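Local atomic coordinates of hypothetical hydrolase (Bacteroides thetaiotaomicron, PDB entry 3TC9), a protein that is of uncertain function, probably binding nutrients as an auxiliary protein that joins an immunoglobulin-like IPT/TIG domain to a six-bladed beta-propeller. Residues K319-G324 with F356-N361. Numbering follows the deposited sequence.
Sequences KDWVDG and FCDREN. With EDO (1,2-ethanediol), chain V; EDO (1,2-ethanediol), chain R.
Asn361 reaches over to the backbone of Asp320 and lies against Trp321, joining a loop to the strand end and turn of the same blade of the six-bladed beta-propeller. Residues 319-324 form the loop that runs into the short strand 324-325, at one edge of the blade's sheet; residues 356-361 are the end of strand 352-358 and the turn leading to strand 363-367. The amide of Asn361 does most of the work. Its ND2 gives one hydrogen to Asp320 O at 2.9 Å, nearly straight at the hydrogen but landing 43° above the carbonyl plane, and the other to Asp358 OD2 at 2.6 Å. Both acceptors lie close to the amide plane, so the two bonds fix its rotation. Asp358 has further partners: OD2 forms a salt bridge with Arg365, and OD1 takes the backbone N-H of His332. The oxygen of the same amide, Asn361 OD1, lies 3.4 Å from Trp321 CB and accepts a hydrogen bond from O1 of an ethanediol, probably left from the crystallisation liquor. Trp321 has CG anti to its backbone N (chi1 -179°), which brings the indole edge up to Asn361, across its side chain; ring and amide planes stand 70° apart, and ND2 comes to the indole edge, 3.8 Å from CD1, rather than over its face. Beyond this pair, Trp321 NE1 bonds Thr375 and the ring makes a cation-pi contact with Arg379. A leucine in place of Asn361 would probably leave Asp320 O without this donor and bring a nonpolar branch up against the Asp358 carboxylate. Asp320 turns its side chain back on its own loop, where Asp320 OD1 accepts the backbone N-H of Trp321 (N to OD1 2.8 Å) and, at 3.2 Å, the O2 hydroxyl of the same ethanediol.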
ATOM      1  N   LYS B 319      24.749  12.703  22.555  1.00 35.32           N
ATOM      2  CA  LYS B 319      25.164  11.892  21.403  1.00 33.68           C
ATOM      3  C   LYS B 319      25.207  10.416  21.771  1.00 38.59           C
ATOM      4  O   LYS B 319      25.983  10.034  22.651  1.00 39.69           O
ATOM      5  CB  LYS B 319      26.591  12.279  20.935  1.00 34.46           C
ATOM      6  CG  LYS B 319      26.918  13.737  20.726  1.00 44.90           C
ATOM      7  CD  LYS B 319      28.374  13.950  21.105  1.00 57.17           C
ATOM      8  CE  LYS B 319      28.960  15.197  20.519  1.00 75.36           C
ATOM      9  NZ  LYS B 319      30.436  15.083  20.421  1.00 88.35           N
ATOM     10  N   ASP B 320      24.456   9.579  21.081  1.00 32.44           N
ATOM     11  CA  ASP B 320      24.520   8.142  21.334  1.00 31.73           C
ATOM     12  C   ASP B 320      23.725   7.394  20.286  1.00 34.61           C
ATOM     13  O   ASP B 320      23.115   8.020  19.442  1.00 35.08           O
ATOM     14  CB  ASP B 320      23.983   7.822  22.749  1.00 34.02           C
ATOM     15  CG  ASP B 320      24.567   6.593  23.406  1.00 44.11           C
ATOM     16  OD1 ASP B 320      25.170   5.752  22.683  1.00 45.08           O
ATOM     17  OD2 ASP B 320      24.364   6.430  24.619  1.00 52.92           O
ATOM     18  N   TRP B 321      23.722   6.065  20.341  1.00 31.92           N
ATOM     19  CA  TRP B 321      22.914   5.216  19.480  1.00 31.11           C
ATOM     20  C   TRP B 321      22.048   4.378  20.385  1.00 35.42           C
ATOM     21  O   TRP B 321      22.546   3.464  21.037  1.00 38.23           O
ATOM     22  CB  TRP B 321      23.769   4.361  18.531  1.00 29.87           C
ATOM     23  CG  TRP B 321      22.918   3.504  17.644  1.00 30.30           C
ATOM     24  CD1 TRP B 321      22.074   3.926  16.657  1.00 32.78           C
ATOM     25  CD2 TRP B 321      22.695   2.099  17.789  1.00 30.51           C
ATOM     26  NE1 TRP B 321      21.382   2.858  16.139  1.00 32.86           N
ATOM     27  CE2 TRP B 321      21.775   1.716  16.788  1.00 34.77           C
ATOM     28  CE3 TRP B 321      23.256   1.102  18.615  1.00 32.08           C
ATOM     29  CZ2 TRP B 321      21.390   0.386  16.599  1.00 33.77           C
ATOM     30  CZ3 TRP B 321      22.882  -0.220  18.419  1.00 33.19           C
ATOM     31  CH2 TRP B 321      21.974  -0.567  17.413  1.00 33.43           C
ATOM     32  N   VAL B 322      20.775   4.781  20.532  1.00 32.61           N
ATOM     33  CA  VAL B 322      19.795   4.182  21.444  1.00 32.16           C
ATOM     34  C   VAL B 322      18.417   4.224  20.812  1.00 36.78           C
ATOM     35  O   VAL B 322      17.855   5.301  20.588  1.00 35.30           O
ATOM     36  CB  VAL B 322      19.743   4.841  22.875  1.00 36.15           C
ATOM     37  CG1 VAL B 322      18.729   4.126  23.782  1.00 35.86           C
ATOM     38  CG2 VAL B 322      21.106   4.881  23.563  1.00 36.50           C
ATOM     39  N   ASP B 323      17.875   3.048  20.525  1.00 35.27           N
ATOM     40  CA  ASP B 323      16.508   2.896  20.035  1.00 35.91           C
ATOM     41  C   ASP B 323      15.580   2.989  21.272  1.00 40.85           C
ATOM     42  O   ASP B 323      15.967   2.563  22.355  1.00 43.38           O
ATOM     43  CB  ASP B 323      16.360   1.574  19.221  1.00 36.83           C
ATOM     44  CG  ASP B 323      17.096   1.633  17.878  1.00 46.01           C
ATOM     45  OD1 ASP B 323      17.227   2.740  17.321  1.00 46.50           O
ATOM     46  OD2 ASP B 323      17.525   0.562  17.377  1.00 49.59           O
ATOM     47  N   GLY B 324      14.451   3.669  21.147  1.00 35.95           N
ATOM     48  CA  GLY B 324      13.553   3.906  22.279  1.00 34.86           C
ATOM     49  C   GLY B 324      12.486   4.945  22.000  1.00 39.25           C
ATOM     50  O   GLY B 324      12.406   5.472  20.880  1.00 40.00           O
ATOM     51  N   PHE B 356      15.183   8.709   8.703  1.00 28.99           N
ATOM     52  CA  PHE B 356      16.212   9.737   8.575  1.00 30.16           C
ATOM     53  C   PHE B 356      17.616   9.162   8.733  1.00 35.49           C
ATOM     54  O   PHE B 356      17.805   8.124   9.377  1.00 32.93           O
ATOM     55  CB  PHE B 356      15.979  10.882   9.592  1.00 31.56           C
ATOM     56  CG  PHE B 356      16.052  10.487  11.039  1.00 33.50           C
ATOM     57  CD1 PHE B 356      14.929   9.994  11.700  1.00 36.41           C
ATOM     58  CD2 PHE B 356      17.243  10.607  11.752  1.00 34.95           C
ATOM     59  CE1 PHE B 356      14.989   9.651  13.057  1.00 36.54           C
ATOM     60  CE2 PHE B 356      17.302  10.246  13.100  1.00 38.07           C
ATOM     61  CZ  PHE B 356      16.177   9.774  13.739  1.00 36.22           C
ATOM     62  N   CYS B 357      18.599   9.879   8.175  1.00 32.50           N
ATOM     63  CA  CYS B 357      19.998   9.556   8.292  1.00 33.01           C
ATOM     64  C   CYS B 357      20.504  10.003   9.617  1.00 36.42           C
ATOM     65  O   CYS B 357      20.307  11.146   9.990  1.00 36.03           O
ATOM     66  CB  CYS B 357      20.794  10.204   7.169  1.00 34.52           C
ATOM     67  SG  CYS B 357      20.417   9.542   5.538  1.00 38.47           S
ATOM     68  N   ASP B 358      21.162   9.096  10.338  1.00 35.44           N
ATOM     69  CA  ASP B 358      21.831   9.356  11.619  1.00 35.38           C
ATOM     70  C   ASP B 358      23.320   9.267  11.282  1.00 39.66           C
ATOM     71  O   ASP B 358      23.926   8.193  11.351  1.00 37.45           O
ATOM     72  CB  ASP B 358      21.369   8.346  12.672  1.00 36.24           C
ATOM     73  CG  ASP B 358      21.605   8.750  14.115  1.00 48.82           C
ATOM     74  OD1 ASP B 358      21.918   9.938  14.357  1.00 49.65           O
ATOM     75  OD2 ASP B 358      21.433   7.882  15.012  1.00 49.54           O
ATOM     76  N   ARG B 359      23.853  10.394  10.761  1.00 36.34           N
ATOM     77  CA  ARG B 359      25.193  10.530  10.202  1.00 34.68           C
ATOM     78  C   ARG B 359      26.302   9.877  11.021  1.00 36.99           C
ATOM     79  O   ARG B 359      27.047   9.074  10.451  1.00 37.01           O
ATOM     80  CB  ARG B 359      25.526  11.997   9.946  1.00 30.31           C
ATOM     81  CG  ARG B 359      26.669  12.221   8.983  1.00 33.17           C
ATOM     82  CD  ARG B 359      27.327  13.548   9.269  1.00 36.34           C
ATOM     83  NE  ARG B 359      28.150  13.990   8.146  1.00 35.86           N
ATOM     84  CZ  ARG B 359      29.471  14.118   8.178  1.00 49.88           C
ATOM     85  NH1 ARG B 359      30.149  13.830   9.283  1.00 37.84           N
ATOM     86  NH2 ARG B 359      30.129  14.522   7.100  1.00 40.45           N
ATOM     87  N   GLU B 360      26.447  10.214  12.314  1.00 32.93           N
ATOM     88  CA  GLU B 360      27.599   9.717  13.076  1.00 33.43           C
ATOM     89  C   GLU B 360      27.355   8.363  13.721  1.00 38.37           C
ATOM     90  O   GLU B 360      28.263   7.815  14.352  1.00 41.09           O
ATOM     91  CB  GLU B 360      28.089  10.727  14.120  1.00 35.38           C
ATOM     92  CG  GLU B 360      28.598  12.051  13.560  1.00 49.00           C
ATOM     93  CD  GLU B 360      29.773  12.001  12.603  1.00 76.75           C
ATOM     94  OE1 GLU B 360      30.629  11.092  12.717  1.00 90.02           O
ATOM     95  OE2 GLU B 360      29.841  12.905  11.743  1.00 66.64           O
ATOM     96  N   ASN B 361      26.158   7.812  13.537  1.00 32.45           N
ATOM     97  CA  ASN B 361      25.796   6.478  13.968  1.00 31.28           C
ATOM     98  C   ASN B 361      25.827   5.543  12.761  1.00 34.15           C
ATOM     99  O   ASN B 361      25.650   4.323  12.920  1.00 34.13           O
ATOM    100  CB  ASN B 361      24.433   6.485  14.655  1.00 28.35           C
ATOM    101  CG  ASN B 361      24.514   6.926  16.097  1.00 39.46           C
ATOM    102  OD1 ASN B 361      25.515   6.733  16.785  1.00 37.32           O
ATOM    103  ND2 ASN B 361      23.453   7.515  16.591  1.00 32.37           N
TER
HETATM  104  C1  EDO V 498      28.190   7.537  19.136  1.00 60.61           C
HETATM  105  O1  EDO V 498      26.927   8.096  18.743  1.00 54.48           O
HETATM  106  C2  EDO V 498      27.972   6.415  20.148  1.00 61.53           C
HETATM  107  O2  EDO V 498      27.832   6.966  21.463  1.00 71.88           O
HETATM  108  C1  EDO R 486      29.513  15.885  15.773  1.00 60.49           C
HETATM  109  O1  EDO R 486      28.152  15.726  16.161  1.00 59.77           O
HETATM  110  C2  EDO R 486      30.363  15.820  17.033  1.00 61.54           C
HETATM  111  O2  EDO R 486      30.313  14.491  17.562  1.00 67.66           O